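Local coordinates for protein Old Yellow Enzyme (Pichia, PDB 6AGZ) that catalyses, as a flavin mononucleotide-bearing old yellow enzyme with a TIM-barrel fold, the asymmetric reduction of enone compounds, at residues A[10-15]-A[327-332]; A[68-73]-A[81-86]; A[134-139]-A[202-207]; A[264-269]-A[303-308]. All coordinates share one frame; numbering follows the deposited sequence.

Interaction 1. Residues A[10-15]-A[327-332]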
loop_
_atom_site.group_PDB
_atom_site.type_symbol
_atom_site.label_atom_id
_atom_site.label_comp_id
_atom_site.label_asym_id
_atom_site.label_seq_id
_atom_site.Cartn_x
_atom_site.Cartn_y
_atom_site.Cartn_z
ATOM N N ALA A 10 13.796 -18.601 24.208
ATOM C CA ALA A 10 14.837 -17.744 24.766
ATOM C C ALA A 10 15.978 -17.519 23.784
ATOM O O ALA A 10 16.753 -16.571 23.955
ATOM C CB ALA A 10 15.375 -18.347 26.065
ATOM N N ASP A 11 16.094 -18.367 22.759
ATOM C CA ASP A 11 17.143 -18.229 21.756
ATOM C C ASP A 11 16.919 -17.047 20.822
ATOM O O ASP A 11 17.857 -16.635 20.133
ATOM C CB ASP A 11 17.235 -19.507 20.919
ATOM C CG ASP A 11 17.976 -20.607 21.608
ATOM O OD1 ASP A 11 19.069 -20.906 21.204
ATOM O OD2 ASP A 11 17.466 -21.175 22.548
ATOM N N THR A 12 15.713 -16.493 20.782
ATOM C CA THR A 12 15.299 -15.591 19.718
ATOM C C THR A 12 15.247 -14.147 20.209
ATOM O O THR A 12 15.506 -13.842 21.376
ATOM C CB THR A 12 13.940 -16.020 19.163
ATOM O OG1 THR A 12 12.928 -15.795 20.154
ATOM C CG2 THR A 12 13.962 -17.497 18.803
ATOM N N ASN A 13 14.906 -13.249 19.279
ATOM C CA ASN A 13 14.697 -11.845 19.615
ATOM C C ASN A 13 13.534 -11.648 20.575
ATOM O O ASN A 13 13.429 -10.580 21.187
ATOM C CB ASN A 13 14.449 -11.027 18.346
ATOM C CG ASN A 13 15.731 -10.621 17.649
ATOM O OD1 ASN A 13 16.824 -11.021 18.047
ATOM N ND2 ASN A 13 15.601 -9.820 16.596
ATOM N N LEU A 14 12.655 -12.647 20.714
ATOM C CA LEU A 14 11.502 -12.506 21.595
ATOM C C LEU A 14 11.919 -12.209 23.030
ATOM O O LEU A 14 11.175 -11.554 23.769
ATOM C CB LEU A 14 10.642 -13.770 21.547
ATOM C CG LEU A 14 9.303 -13.671 22.281
ATOM C CD1 LEU A 14 8.394 -12.671 21.584
ATOM C CD2 LEU A 14 8.628 -15.028 22.398
ATOM N N PHE A 15 13.101 -12.667 23.439
ATOM C CA PHE A 15 13.626 -12.379 24.768
ATOM C C PHE A 15 14.937 -11.607 24.689
ATOM O O PHE A 15 15.830 -11.785 25.519
ATOM C CB PHE A 15 13.785 -13.662 25.577
ATOM C CG PHE A 15 12.480 -14.253 26.001
ATOM C CD1 PHE A 15 11.812 -13.758 27.108
ATOM C CD2 PHE A 15 11.900 -15.278 25.275
ATOM C CE1 PHE A 15 10.600 -14.288 27.495
ATOM C CE2 PHE A 15 10.688 -15.812 25.656
ATOM C CZ PHE A 15 10.037 -15.316 26.768
ATOM N N HIS A 327 6.394 -18.594 12.440
ATOM C CA HIS A 327 6.193 -17.233 11.970
ATOM C C HIS A 327 6.430 -16.225 13.083
ATOM O O HIS A 327 6.764 -15.069 12.801
ATOM C CB HIS A 327 4.782 -17.047 11.397
ATOM C CG HIS A 327 4.650 -17.472 9.965
ATOM N ND1 HIS A 327 3.794 -18.472 9.560
ATOM C CD2 HIS A 327 5.267 -17.030 8.844
ATOM C CE1 HIS A 327 3.887 -18.629 8.252
ATOM N NE2 HIS A 327 4.775 -17.766 7.793
ATOM N N LEU A 328 6.272 -16.652 14.339
ATOM C CA LEU A 328 6.779 -15.878 15.466
ATOM C C LEU A 328 8.291 -15.721 15.368
ATOM O O LEU A 328 8.818 -14.607 15.453
ATOM C CB LEU A 328 6.383 -16.562 16.778
ATOM C CG LEU A 328 6.527 -15.859 18.133
ATOM C CD1 LEU A 328 5.661 -16.570 19.159
ATOM C CD2 LEU A 328 7.971 -15.814 18.618
ATOM N N ILE A 329 9.004 -16.837 15.189
ATOM C CA ILE A 329 10.460 -16.793 15.066
ATOM C C ILE A 329 10.862 -15.931 13.877
ATOM O O ILE A 329 11.697 -15.024 13.994
ATOM C CB ILE A 329 11.029 -18.218 14.937
ATOM C CG1 ILE A 329 10.459 -19.128 16.026
ATOM C CG2 ILE A 329 12.550 -18.193 14.996
ATOM C CD1 ILE A 329 10.785 -18.673 17.422
ATOM N N LYS A 330 10.262 -16.204 12.715
ATOM C CA LYS A 330 10.596 -15.475 11.496
ATOM C C LYS A 330 10.365 -13.979 11.664
ATOM O O LYS A 330 11.228 -13.163 11.324
ATOM C CB LYS A 330 9.769 -16.022 10.332
ATOM C CG LYS A 330 10.144 -15.484 8.961
ATOM C CD LYS A 330 9.067 -15.832 7.942
ATOM C CE LYS A 330 9.487 -15.479 6.524
ATOM N NZ LYS A 330 10.390 -16.510 5.943
ATOM N N ASP A 331 9.205 -13.598 12.205
ATOM C CA ASP A 331 8.862 -12.180 12.270
ATOM C C ASP A 331 9.663 -11.454 13.344
ATOM O O ASP A 331 10.137 -10.335 13.116
ATOM C CB ASP A 331 7.363 -12.011 12.507
ATOM C CG ASP A 331 6.531 -12.463 11.323
ATOM O OD1 ASP A 331 7.120 -12.756 10.260
ATOM O OD2 ASP A 331 5.291 -12.524 11.453
ATOM N N VAL A 332 9.825 -12.064 14.520
ATOM C CA VAL A 332 10.542 -11.376 15.591
ATOM C C VAL A 332 12.033 -11.309 15.284
ATOM O O VAL A 332 12.720 -10.379 15.726
ATOM C CB VAL A 332 10.269 -12.043 16.955
ATOM C CG1 VAL A 332 11.134 -13.282 17.150
ATOM C CG2 VAL A 332 10.491 -11.046 18.086
#

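Interaction 2. Residues A[68-73]-A[81-86]. With FMN (flavin mononucleotide), chain C.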
loop_
_atom_site.group_PDB
_atom_site.type_symbol
_atom_site.label_atom_id
_atom_site.label_comp_id
_atom_site.label_asym_id
_atom_site.label_seq_id
_atom_site.Cartn_x
_atom_site.Cartn_y
_atom_site.Cartn_z
ATOM N N ALA A 68 -9.155 -2.406 26.443
ATOM C CA ALA A 68 -9.598 -1.146 25.862
ATOM C C ALA A 68 -10.455 -0.373 26.858
ATOM O O ALA A 68 -11.454 -0.887 27.369
ATOM C CB ALA A 68 -10.373 -1.412 24.575
ATOM N N THR A 69 -10.055 0.866 27.131
ATOM C CA THR A 69 -10.601 1.653 28.229
ATOM C C THR A 69 -11.284 2.898 27.683
ATOM O O THR A 69 -10.692 3.638 26.889
ATOM C CB THR A 69 -9.493 2.042 29.214
ATOM O OG1 THR A 69 -8.963 0.861 29.832
ATOM C CG2 THR A 69 -10.023 2.974 30.286
ATOM N N PHE A 70 -12.524 3.126 28.113
ATOM C CA PHE A 70 -13.263 4.310 27.692
ATOM C C PHE A 70 -12.578 5.574 28.199
ATOM O O PHE A 70 -12.233 5.678 29.379
ATOM C CB PHE A 70 -14.700 4.250 28.216
ATOM C CG PHE A 70 -15.450 3.014 27.807
ATOM C CD1 PHE A 70 -15.342 2.511 26.521
ATOM C CD2 PHE A 70 -16.267 2.353 28.712
ATOM C CE1 PHE A 70 -16.033 1.372 26.146
ATOM C CE2 PHE A 70 -16.958 1.214 28.344
ATOM C CZ PHE A 70 -16.842 0.722 27.060
ATOM N N GLY A 71 -12.384 6.539 27.298
ATOM C CA GLY A 71 -11.813 7.812 27.703
ATOM C C GLY A 71 -12.797 8.710 28.418
ATOM O O GLY A 71 -12.395 9.553 29.228
ATOM N N ALA A 72 -14.085 8.545 28.142
ATOM C CA ALA A 72 -15.136 9.353 28.744
ATOM C C ALA A 72 -16.436 8.569 28.651
ATOM O O ALA A 72 -16.511 7.566 27.930
ATOM C CB ALA A 72 -15.260 10.719 28.045
ATOM N N PRO A 73 -17.476 8.979 29.389
ATOM C CA PRO A 73 -18.772 8.290 29.255
ATOM C C PRO A 73 -19.283 8.215 27.825
ATOM O O PRO A 73 -19.841 7.184 27.428
ATOM C CB PRO A 73 -19.695 9.126 30.149
ATOM C CG PRO A 73 -18.794 9.645 31.207
ATOM C CD PRO A 73 -17.473 9.916 30.529
ATOM N N GLY A 81 -17.380 -2.265 31.619
ATOM C CA GLY A 81 -16.182 -1.879 30.908
ATOM C C GLY A 81 -15.317 -0.959 31.740
ATOM O O GLY A 81 -15.690 -0.509 32.833
ATOM N N PRO A 82 -14.122 -0.671 31.234
ATOM C CA PRO A 82 -13.194 0.203 31.957
ATOM C C PRO A 82 -13.319 1.663 31.541
ATOM O O PRO A 82 -13.807 1.997 30.459
ATOM C CB PRO A 82 -11.813 -0.356 31.569
ATOM C CG PRO A 82 -12.071 -1.395 30.467
ATOM C CD PRO A 82 -13.495 -1.241 30.034
ATOM N N MET A 83 -12.847 2.539 32.428
ATOM C CA MET A 83 -12.872 3.973 32.173
ATOM C C MET A 83 -11.756 4.644 32.963
ATOM O O MET A 83 -11.369 4.178 34.038
ATOM C CB MET A 83 -14.233 4.585 32.530
ATOM C CG MET A 83 -14.476 5.956 31.916
ATOM S SD MET A 83 -16.101 6.639 32.305
ATOM C CE MET A 83 -17.166 5.538 31.378
ATOM N N ILE A 84 -11.229 5.735 32.406
ATOM C CA ILE A 84 -10.124 6.482 33.003
ATOM C C ILE A 84 -10.572 7.927 33.221
ATOM O O ILE A 84 -9.778 8.869 33.122
ATOM C CB ILE A 84 -8.861 6.370 32.118
ATOM C CG1 ILE A 84 -7.611 6.913 32.828
ATOM C CG2 ILE A 84 -9.084 7.013 30.746
ATOM C CD1 ILE A 84 -6.961 5.928 33.774
ATOM N N TYR A 85 -11.858 8.114 33.528
ATOM C CA TYR A 85 -12.477 9.437 33.518
ATOM C C TYR A 85 -12.584 10.065 34.907
ATOM O O TYR A 85 -12.052 11.155 35.136
ATOM C CB TYR A 85 -13.860 9.341 32.863
ATOM C CG TYR A 85 -14.533 10.669 32.615
ATOM C CD1 TYR A 85 -14.071 11.531 31.629
ATOM C CD2 TYR A 85 -15.642 11.055 33.355
ATOM C CE1 TYR A 85 -14.687 12.744 31.396
ATOM C CE2 TYR A 85 -16.267 12.264 33.127
ATOM C CZ TYR A 85 -15.785 13.104 32.148
ATOM O OH TYR A 85 -16.404 14.311 31.919
ATOM N N THR A 86 -13.264 9.403 35.842
ATOM C CA THR A 86 -13.483 10.003 37.150
ATOM C C THR A 86 -12.239 9.859 38.027
ATOM O O THR A 86 -11.295 9.134 37.703
ATOM C CB THR A 86 -14.689 9.371 37.845
ATOM O OG1 THR A 86 -14.380 8.023 38.219
ATOM C CG2 THR A 86 -15.898 9.370 36.919
HETATM N N1 FMN C . -7.987 -5.919 20.710
HETATM C C2 FMN C . -8.021 -4.560 20.965
HETATM O O2 FMN C . -7.390 -3.785 20.248
HETATM N N3 FMN C . -8.762 -4.069 22.019
HETATM C C4 FMN C . -9.471 -4.936 22.823
HETATM O O4 FMN C . -10.134 -4.506 23.766
HETATM C C4A FMN C . -9.437 -6.301 22.569
HETATM N N5 FMN C . -10.147 -7.162 23.373
HETATM C C5A FMN C . -10.116 -8.518 23.130
HETATM C C6 FMN C . -10.835 -9.381 23.947
HETATM C C7 FMN C . -10.811 -10.748 23.708
HETATM C C7M FMN C . -11.585 -11.678 24.592
HETATM C C8 FMN C . -10.069 -11.255 22.650
HETATM C C8M FMN C . -10.041 -12.732 22.390
HETATM C C9 FMN C . -9.352 -10.392 21.832
HETATM C C9A FMN C . -9.371 -9.020 22.069
HETATM N N10 FMN C . -8.660 -8.155 21.257
HETATM C C10 FMN C . -8.693 -6.795 21.507
HETATM C "C1'" FMN C . -7.843 -8.691 20.115
HETATM C "C2'" FMN C . -6.480 -9.106 20.677
HETATM O "O2'" FMN C . -5.830 -7.970 21.203
HETATM C "C3'" FMN C . -5.582 -9.788 19.646
HETATM O "O3'" FMN C . -5.271 -8.888 18.606
HETATM C "C4'" FMN C . -6.249 -11.036 19.077
HETATM O "O4'" FMN C . -6.774 -11.813 20.130
HETATM C "C5'" FMN C . -5.269 -11.891 18.284
HETATM O "O5'" FMN C . -4.156 -12.204 19.092
HETATM P P FMN C . -3.945 -13.707 19.630
HETATM O O1P FMN C . -4.006 -14.662 18.461
HETATM O O2P FMN C . -2.600 -13.826 20.305
HETATM O O3P FMN C . -5.037 -14.032 20.620
#

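Interaction 3. Residues A[134-139]-A[202-207]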
loop_
_atom_site.group_PDB
_atom_site.type_symbol
_atom_site.label_atom_id
_atom_site.label_comp_id
_atom_site.label_asym_id
_atom_site.label_seq_id
_atom_site.Cartn_x
_atom_site.Cartn_y
_atom_site.Cartn_z
ATOM N N SER A 134 -21.389 8.616 10.292
ATOM C CA SER A 134 -22.623 8.760 9.538
ATOM C C SER A 134 -23.718 7.950 10.217
ATOM O O SER A 134 -23.448 6.996 10.951
ATOM C CB SER A 134 -22.451 8.312 8.080
ATOM O OG SER A 134 -21.468 9.092 7.422
ATOM N N ALA A 135 -24.967 8.340 9.960
ATOM C CA ALA A 135 -26.126 7.703 10.586
ATOM C C ALA A 135 -26.393 6.358 9.909
ATOM O O ALA A 135 -27.354 6.169 9.159
ATOM C CB ALA A 135 -27.341 8.618 10.520
ATOM N N LEU A 136 -25.510 5.404 10.197
ATOM C CA LEU A 136 -25.574 4.071 9.621
ATOM C C LEU A 136 -25.255 3.043 10.696
ATOM O O LEU A 136 -24.404 3.280 11.557
ATOM C CB LEU A 136 -24.595 3.915 8.450
ATOM C CG LEU A 136 -24.732 4.877 7.268
ATOM C CD1 LEU A 136 -23.580 4.681 6.299
ATOM C CD2 LEU A 136 -26.066 4.684 6.563
ATOM N N TYR A 137 -25.946 1.910 10.643
ATOM C CA TYR A 137 -25.693 0.792 11.537
ATOM C C TYR A 137 -24.852 -0.257 10.821
ATOM O O TYR A 137 -24.878 -0.364 9.593
ATOM C CB TYR A 137 -27.005 0.167 12.018
ATOM C CG TYR A 137 -27.942 1.141 12.695
ATOM C CD1 TYR A 137 -27.855 1.385 14.059
ATOM C CD2 TYR A 137 -28.918 1.815 11.970
ATOM C CE1 TYR A 137 -28.710 2.273 14.682
ATOM C CE2 TYR A 137 -29.778 2.705 12.585
ATOM C CZ TYR A 137 -29.671 2.929 13.942
ATOM O OH TYR A 137 -30.524 3.817 14.559
ATOM N N PHE A 138 -24.094 -1.033 11.599
ATOM C CA PHE A 138 -23.306 -2.099 10.994
ATOM C C PHE A 138 -24.109 -3.374 10.772
ATOM O O PHE A 138 -23.622 -4.279 10.086
ATOM C CB PHE A 138 -22.053 -2.400 11.835
ATOM C CG PHE A 138 -22.336 -2.965 13.206
ATOM C CD1 PHE A 138 -22.575 -4.320 13.384
ATOM C CD2 PHE A 138 -22.312 -2.146 14.323
ATOM C CE1 PHE A 138 -22.819 -4.839 14.642
ATOM C CE2 PHE A 138 -22.553 -2.660 15.585
ATOM C CZ PHE A 138 -22.807 -4.008 15.744
ATOM N N SER A 139 -25.318 -3.466 11.321
ATOM C CA SER A 139 -26.153 -4.645 11.133
ATOM C C SER A 139 -27.601 -4.277 11.418
ATOM O O SER A 139 -27.887 -3.319 12.141
ATOM C CB SER A 139 -25.707 -5.801 12.035
ATOM O OG SER A 139 -25.929 -5.497 13.401
ATOM N N ALA A 202 -18.553 2.976 6.493
ATOM C CA ALA A 202 -19.183 3.647 7.620
ATOM C C ALA A 202 -19.214 5.164 7.491
ATOM O O ALA A 202 -20.052 5.804 8.137
ATOM C CB ALA A 202 -18.469 3.272 8.924
ATOM N N ASN A 203 -18.338 5.752 6.677
ATOM C CA ASN A 203 -18.179 7.202 6.600
ATOM C C ASN A 203 -18.711 7.695 5.258
ATOM O O ASN A 203 -18.060 7.520 4.222
ATOM C CB ASN A 203 -16.713 7.593 6.790
ATOM C CG ASN A 203 -16.520 9.091 6.949
ATOM O OD1 ASN A 203 -17.409 9.883 6.641
ATOM N ND2 ASN A 203 -15.349 9.487 7.437
ATOM N N LYS A 204 -19.888 8.321 5.283
ATOM C CA LYS A 204 -20.451 8.990 4.118
ATOM C C LYS A 204 -20.403 10.507 4.247
ATOM O O LYS A 204 -21.080 11.204 3.485
ATOM C CB LYS A 204 -21.895 8.541 3.885
ATOM C CG LYS A 204 -22.121 7.045 3.992
ATOM C CD LYS A 204 -21.347 6.275 2.939
ATOM C CE LYS A 204 -21.585 4.780 3.081
ATOM N NZ LYS A 204 -20.703 3.982 2.186
ATOM N N ARG A 205 -19.630 11.031 5.198
ATOM C CA ARG A 205 -19.612 12.465 5.451
ATOM C C ARG A 205 -19.102 13.226 4.234
ATOM O O ARG A 205 -18.270 12.736 3.465
ATOM C CB ARG A 205 -18.736 12.783 6.665
ATOM C CG ARG A 205 -19.199 12.131 7.957
ATOM C CD ARG A 205 -18.281 12.483 9.117
ATOM N NE ARG A 205 -18.458 13.864 9.554
ATOM C CZ ARG A 205 -19.314 14.243 10.497
ATOM N NH1 ARG A 205 -20.071 13.341 11.106
ATOM N NH2 ARG A 205 -19.412 15.523 10.832
ATOM N N THR A 206 -19.614 14.444 4.064
ATOM C CA THR A 206 -19.225 15.313 2.963
ATOM C C THR A 206 -18.485 16.558 3.435
ATOM O O THR A 206 -18.199 17.443 2.621
ATOM C CB THR A 206 -20.452 15.706 2.137
ATOM O OG1 THR A 206 -21.452 16.265 2.997
ATOM C CG2 THR A 206 -21.023 14.488 1.422
ATOM N N ASP A 207 -18.174 16.653 4.725
ATOM C CA ASP A 207 -17.301 17.703 5.226
ATOM C C ASP A 207 -15.857 17.200 5.181
ATOM O O ASP A 207 -15.551 16.187 4.549
ATOM C CB ASP A 207 -17.734 18.157 6.622
ATOM C CG ASP A 207 -17.721 17.035 7.653
ATOM O OD1 ASP A 207 -17.168 15.949 7.380
ATOM O OD2 ASP A 207 -18.264 17.253 8.756
#

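Interaction 4. Residues A[264-269]-A[303-308]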
loop_
_atom_site.group_PDB
_atom_site.type_symbol
_atom_site.label_atom_id
_atom_site.label_comp_id
_atom_site.label_asym_id
_atom_site.label_seq_id
_atom_site.Cartn_x
_atom_site.Cartn_y
_atom_site.Cartn_z
ATOM N N TYR A 264 -1.778 5.496 3.519
ATOM C CA TYR A 264 -1.651 6.927 3.770
ATOM C C TYR A 264 -1.533 7.216 5.260
ATOM O O TYR A 264 -0.742 8.076 5.666
ATOM C CB TYR A 264 -2.838 7.680 3.171
ATOM C CG TYR A 264 -2.976 9.102 3.678
ATOM C CD1 TYR A 264 -2.230 10.135 3.125
ATOM C CD2 TYR A 264 -3.854 9.411 4.710
ATOM C CE1 TYR A 264 -2.353 11.434 3.587
ATOM C CE2 TYR A 264 -3.982 10.703 5.179
ATOM C CZ TYR A 264 -3.231 11.711 4.615
ATOM O OH TYR A 264 -3.360 12.998 5.081
ATOM N N ILE A 265 -2.319 6.525 6.090
ATOM C CA ILE A 265 -2.215 6.736 7.536
ATOM C C ILE A 265 -0.796 6.447 8.016
ATOM O O ILE A 265 -0.175 7.262 8.715
ATOM C CB ILE A 265 -3.252 5.877 8.282
ATOM C CG1 ILE A 265 -4.666 6.354 7.950
ATOM C CG2 ILE A 265 -3.005 5.930 9.783
ATOM C CD1 ILE A 265 -5.758 5.505 8.557
ATOM N N LEU A 266 -0.259 5.283 7.639
ATOM C CA LEU A 266 1.103 4.926 8.027
ATOM C C LEU A 266 2.114 5.928 7.489
ATOM O O LEU A 266 3.079 6.279 8.180
ATOM C CB LEU A 266 1.437 3.520 7.531
ATOM C CG LEU A 266 0.732 2.356 8.222
ATOM C CD1 LEU A 266 1.073 1.066 7.512
ATOM C CD2 LEU A 266 1.132 2.284 9.686
ATOM N N SER A 267 1.916 6.393 6.253
ATOM C CA SER A 267 2.813 7.396 5.689
ATOM C C SER A 267 2.807 8.671 6.521
ATOM O O SER A 267 3.855 9.299 6.716
ATOM C CB SER A 267 2.422 7.696 4.242
ATOM O OG SER A 267 3.282 8.669 3.673
ATOM N N GLU A 268 1.636 9.067 7.024
ATOM C CA GLU A 268 1.555 10.281 7.832
ATOM C C GLU A 268 2.219 10.091 9.189
ATOM O O GLU A 268 2.912 10.993 9.678
ATOM C CB GLU A 268 0.095 10.698 7.995
ATOM C CG GLU A 268 -0.473 11.384 6.769
ATOM C CD GLU A 268 0.182 12.725 6.511
ATOM O OE1 GLU A 268 -0.055 13.662 7.301
ATOM O OE2 GLU A 268 0.947 12.839 5.529
ATOM N N LEU A 269 2.025 8.925 9.812
ATOM C CA LEU A 269 2.705 8.658 11.077
ATOM C C LEU A 269 4.220 8.656 10.895
ATOM O O LEU A 269 4.956 9.217 11.719
ATOM C CB LEU A 269 2.225 7.329 11.660
ATOM C CG LEU A 269 0.728 7.236 11.964
ATOM C CD1 LEU A 269 0.375 5.861 12.511
ATOM C CD2 LEU A 269 0.305 8.331 12.933
ATOM N N SER A 303 3.274 -7.053 5.106
ATOM C CA SER A 303 4.630 -6.632 4.758
ATOM C C SER A 303 4.673 -5.172 4.329
ATOM O O SER A 303 5.549 -4.414 4.764
ATOM C CB SER A 303 5.189 -7.527 3.650
ATOM O OG SER A 303 4.362 -7.490 2.501
ATOM N N TRP A 304 3.716 -4.753 3.493
ATOM C CA TRP A 304 3.701 -3.375 3.013
ATOM C C TRP A 304 3.655 -2.386 4.169
ATOM O O TRP A 304 4.301 -1.333 4.119
ATOM C CB TRP A 304 2.514 -3.156 2.074
ATOM C CG TRP A 304 1.184 -3.454 2.697
ATOM C CD1 TRP A 304 0.545 -4.658 2.724
ATOM C CD2 TRP A 304 0.327 -2.528 3.378
ATOM N NE1 TRP A 304 -0.655 -4.543 3.383
ATOM C CE2 TRP A 304 -0.814 -3.246 3.794
ATOM C CE3 TRP A 304 0.412 -1.166 3.678
ATOM C CZ2 TRP A 304 -1.861 -2.646 4.491
ATOM C CZ3 TRP A 304 -0.629 -0.571 4.372
ATOM C CH2 TRP A 304 -1.750 -1.311 4.771
ATOM N N MET A 305 2.905 -2.713 5.226
ATOM C CA MET A 305 2.877 -1.849 6.400
ATOM C C MET A 305 4.285 -1.618 6.929
ATOM O O MET A 305 4.704 -0.472 7.145
ATOM C CB MET A 305 1.982 -2.457 7.482
ATOM C CG MET A 305 0.576 -2.782 7.005
ATOM S SD MET A 305 -0.542 -3.311 8.320
ATOM C CE MET A 305 -0.899 -1.742 9.106
ATOM N N LEU A 306 5.052 -2.698 7.093
ATOM C CA LEU A 306 6.413 -2.570 7.596
ATOM C C LEU A 306 7.313 -1.825 6.620
ATOM O O LEU A 306 8.362 -1.316 7.030
ATOM C CB LEU A 306 6.999 -3.950 7.907
ATOM C CG LEU A 306 6.477 -4.772 9.094
ATOM C CD1 LEU A 306 7.631 -5.158 10.008
ATOM C CD2 LEU A 306 5.385 -4.064 9.892
ATOM N N GLN A 307 6.927 -1.748 5.342
ATOM C CA GLN A 307 7.681 -0.928 4.401
ATOM C C GLN A 307 7.569 0.551 4.734
ATOM O O GLN A 307 8.525 1.306 4.531
ATOM C CB GLN A 307 7.198 -1.169 2.970
ATOM C CG GLN A 307 7.727 -2.431 2.316
ATOM C CD GLN A 307 7.521 -2.425 0.813
ATOM O OE1 GLN A 307 6.986 -3.376 0.242
ATOM N NE2 GLN A 307 7.949 -1.348 0.163
ATOM N N ILE A 308 6.416 0.983 5.248
ATOM C CA ILE A 308 6.149 2.405 5.428
ATOM C C ILE A 308 6.598 2.845 6.813
ATOM O O ILE A 308 7.406 3.770 6.952
ATOM C CB ILE A 308 4.659 2.717 5.204
ATOM C CG1 ILE A 308 4.208 2.187 3.842
ATOM C CG2 ILE A 308 4.418 4.211 5.296
ATOM C CD1 ILE A 308 2.716 2.274 3.614
#

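Interaction 1. Residues A[10-15]-A[327-332]
Asn13 ND2 donates to the backbone oxygen Val332 O at 3.1 Å. The bond is bent, with 140° at the hydrogen, and the oxygen lies somewhat out of the amide plane. A chi1 of -83° puts CG beside the backbone N and brings the amide over to the helix; ND2 also makes a weak bond to Asp335 O, and Asn13 N is held by Asn333 OD1. An alanine here would probably leave Val332 O without this donor and slacken the grip of the N-terminal segment on the helix. Next to the amide, Val332 fits against the turn: its CG2 comes within 3.8 Å of Leu14 N. That same nitrogen donates to Thr12 OG1 at 3.2 Å, closing an ST turn, and OG1 has Leu9 O as its other partner. Methyl groups meet along the rest of the contact. Thr12 CG2 lies 3.7 Å from Ile329 CD1, and Leu14 CD2 meets Leu328 CD2 at 3.9 Å, each pair of side chains crossing at about a right angle. Leu14, Leu328 and Val332 all rest on Ile340, so the N-terminal segment closes over helix 328-334 and strand 338-341, the helix leading into the eighth and last strand of the TIM barrel.

Interaction 2. Residues A[68-73]-A[81-86]
With CG anti to the backbone N (chi1 -172°), Tyr85 turns its ring against Pro73, and Met83, extended through its first two torsions, bends at chi3 (-69°) to lay its methyl on the same proline. This is the exit of barrel strand 63-70 in the TIM fold, where the loop 81-86 comes alongside and makes a single bridge, Phe70 with Met83, in the parallel pattern. Phe70 N donates to Pro82 O at 2.9 Å, from well above the carbonyl plane, whereas Ile84 N reaches Phe70 O at 3.2 Å almost in line with the C=O. Met83 CE lies 3.8 Å from Pro73 CA, and its CG is 4.1 Å from Phe70 CB. An alanine in place of Met83 takes away the sulfur and methyl beside Pro73 and would probably open a gap there. At the other end of 68-73, Ala68 CB sits 3.2 Å from FMN O4, joining the strand to the flavin pocket. Away from the flavin, Pro73 CD stands over the centre of the Tyr85 ring, 3.6 Å from its centroid and 11° off the normal, a CH-pi contact.

Interaction 3. Residues A[134-139]-A[202-207]
Arg205, whose CG packs 3.8 Å from Ser134 OG, turns its guanidinium side-on to the Asp207 carboxylate: NE bonds OD1, and NH2 bonds OD2 at 2.9 Å. Both oxygens are met on their syn side, a little out of plane, and this double grip fixes the rotation of the guanidinium. The amide of Asn203 is held too. Its OD1 accepts from Arg205 N at 2.9 Å in the carbonyl plane, making an Asx turn, and ND2 bonds Tyr209 O and Phe197 O. Across the contact, Ser134 OG is the acceptor for Lys204 N at 2.8 Å, with 155° at the hydrogen; chi1 of -61° sets OG beside its own backbone N, facing the other loop. Leu136 CD1 lies 3.6 Å from Lys204 CG, the two side chains crossing at about a right angle, while Lys204 NZ goes to Thr200 O. Arg205 NH1 ties back to Pro133 O and Met156 O. The contact thus joins the loop between strand 130-132 and helix 140-148 to the loop between helices 193-198 and 213-216.

Interaction 4. Residues A[264-269]-A[303-308]
Leu266 of helix 258-274 points into short helix 303-308, in the outer layer of the TIM barrel; the two helices flank strand 281-285 in the chain. Their local axes run nearly alongside each other, crossing at -25° with a closest approach of 9.5 Å, and what crosses between them is apolar.

The polar ends of these residues have partners outside the two helices. Trp304 NE1 bonds Tyr243 OH, and Ser267 OG is bonded to His257 N of the second subunit. Ile308 packs on Ile259 of that subunit as well, so the helix pair forms part of the dimer interface.

Among the apolar contacts, Leu266 CD1 does most of the touching. It lies 3.6 Å from Met305 CB, with the two side chains at about a right angle, and 3.9 Å from Trp304 CZ3. Met305 bends at chi3 (76°), which brings its CE back to 3.8 Å from the same methyl, while its CG rests over one face of the Trp304 indole, toward the rim. Toward the barrel, Leu266 also packs on Leu240 of strand 236-240. A second apolar group is carried by the branch of Ile308 set anti to the backbone N. This methyl, Ile308 CG2, comes 3.8 Å from Leu266 CB and wedges against the helix backbone, 3.5 Å from Ser267 N.

In the fold
Interactions 2 and 4 are buried, while interactions 1 and 3 are only partly so, and their chemistry follows. Interaction 4 joins outer helices mainly through apolar side chains and borders the second subunit. Interaction 2 relies on backbone bonds that lay a loop alongside the end of a barrel strand, and it alone includes a residue of the flavin pocket. Interaction 1 mixes one side-chain amide bond with methyl packing, and interaction 3, between two loops, leans on a serine hydroxyl. Along the chain, interaction 1 encloses the other three, which follow in series. None touches another: the nearest pair, 1 and 4, has closest atoms about 7 Å apart, whereas 1 and 3 have centres about 41 Å apart.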